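Local coordinates for PUA domain-containing protein (Pyrococcus horikoshii, PDB 3D79) that is of unknown function but carries a PUA domain behind a pre-PUA-like domain, a pairing consistent with RNA binding, at residues A[166-169]-A[170-173]. Residues are numbered along the deposited sequence; the frame is centred on the assembly and turned at random.
Sequences IHHA and RDKI
His168 and Asp171 close a tight turn that carries the chain from the last short strand, 167-168, into the C-terminal helix 172-177, a local contact on one continuous piece of backbone. The turn is type II: Asp171 N returns to His168 O at 3.1 Å, with the positive phi of Arg170 at its third position. Across the same corner His168 N donates to Asp171 OD2, fairly straight, although the model crowds OD2 and its place is less sure. The His168 ring lies over the turn because chi1 of 64° sets CG between the backbone N and the carbonyl carbon. From there ND1 donates to Ala169 O over 2.7 Å, approaching from above the carbonyl plane, while one ring face rests on Asp171 CB, 3.8 Å from the centroid in a CH-pi contact. With His168 replaced by an alanine, Ala169 O would probably lose this donor and Asp171 CB the ring that covers it. Asp171 is the N-cap of the helix, its OD1 accepting from Trp174 N, and, if OD2 is rightly placed, the same carboxylate also ties the helix start to the strand just before it. That strand is an antiparallel neighbour of 141-147 in the PUA sheet; the pairing includes a classic beta bulge, Ile166 and His167 both facing Ile144, and Ala169 is bonded by its backbone to Leu142. His167 turns its ring the other way from the strand, CG anti to the backbone N (chi1 165°), and meets the first turn of the helix. Ile173 CG2 sits over one face of this ring, 3.8 Å from the centroid, and Asp171 CG lies in plane at its edge, carboxylate and ring 24° apart, though the spacing there is too tight to be trusted. Leu77 touches both His167 and Ile173.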
# COMPACT_ATOMS: atom_id res chain seq x y z
N ILE A 166 8.02 3.38 -1.74
CA ILE A 166 8.13 3.05 -3.16
C ILE A 166 7.11 3.80 -4.03
O ILE A 166 7.22 3.83 -5.25
CB ILE A 166 8.05 1.52 -3.43
CG1 ILE A 166 6.65 0.97 -3.11
CG2 ILE A 166 9.14 0.77 -2.65
CD1 ILE A 166 6.46 -0.51 -3.48
N HIS A 167 6.11 4.40 -3.38
CA HIS A 167 5.06 5.13 -4.05
C HIS A 167 4.36 5.99 -3.01
O HIS A 167 4.01 5.50 -1.93
CB HIS A 167 4.09 4.16 -4.77
CG HIS A 167 2.79 4.78 -5.19
ND1 HIS A 167 1.58 4.13 -5.04
CD2 HIS A 167 2.51 5.97 -5.76
CE1 HIS A 167 0.61 4.91 -5.49
NE2 HIS A 167 1.15 6.04 -5.93
N HIS A 168 4.18 7.27 -3.31
CA HIS A 168 3.50 8.17 -2.38
C HIS A 168 2.51 9.07 -3.11
O HIS A 168 2.63 9.29 -4.32
CB HIS A 168 4.50 9.00 -1.57
CG HIS A 168 5.34 9.93 -2.39
ND1 HIS A 168 4.93 11.21 -2.72
CD2 HIS A 168 6.58 9.79 -2.92
CE1 HIS A 168 5.88 11.80 -3.43
NE2 HIS A 168 6.88 10.96 -3.57
N ALA A 169 1.53 9.58 -2.36
CA ALA A 169 0.59 10.55 -2.92
C ALA A 169 1.38 11.75 -3.44
O ALA A 169 2.39 12.14 -2.83
CB ALA A 169 -0.43 10.98 -1.86
N ARG A 170 0.94 12.30 -4.57
CA ARG A 170 1.63 13.41 -5.26
C ARG A 170 2.78 12.99 -6.19
O ARG A 170 3.34 13.85 -6.88
CB ARG A 170 2.12 14.49 -4.29
CG ARG A 170 1.06 15.13 -3.42
CD ARG A 170 1.68 16.27 -2.64
NE ARG A 170 0.78 16.81 -1.63
CZ ARG A 170 1.12 17.76 -0.76
NH1 ARG A 170 2.35 18.26 -0.76
NH2 ARG A 170 0.23 18.19 0.12
N ASP A 171 3.15 11.71 -6.21
CA ASP A 171 4.19 11.26 -7.14
C ASP A 171 3.62 11.03 -8.55
O ASP A 171 2.44 11.29 -8.80
CB ASP A 171 4.99 10.05 -6.60
CG ASP A 171 4.22 8.72 -6.68
OD1 ASP A 171 3.12 8.67 -7.25
OD2 ASP A 171 4.76 7.72 -6.16
N LYS A 172 4.45 10.55 -9.47
CA LYS A 172 4.03 10.40 -10.86
C LYS A 172 3.01 9.27 -11.06
O LYS A 172 2.13 9.38 -11.92
CB LYS A 172 5.23 10.25 -11.78
CG LYS A 172 5.94 11.57 -12.08
CD LYS A 172 5.04 12.51 -12.89
CE LYS A 172 5.62 13.91 -12.98
NZ LYS A 172 4.64 14.88 -13.55
N ILE A 173 3.13 8.21 -10.27
CA ILE A 173 2.13 7.13 -10.28
C ILE A 173 0.77 7.66 -9.83
O ILE A 173 -0.27 7.37 -10.45
CB ILE A 173 2.57 5.94 -9.40
CG1 ILE A 173 3.84 5.29 -9.99
CG2 ILE A 173 1.45 4.90 -9.29
CD1 ILE A 173 4.55 4.27 -9.08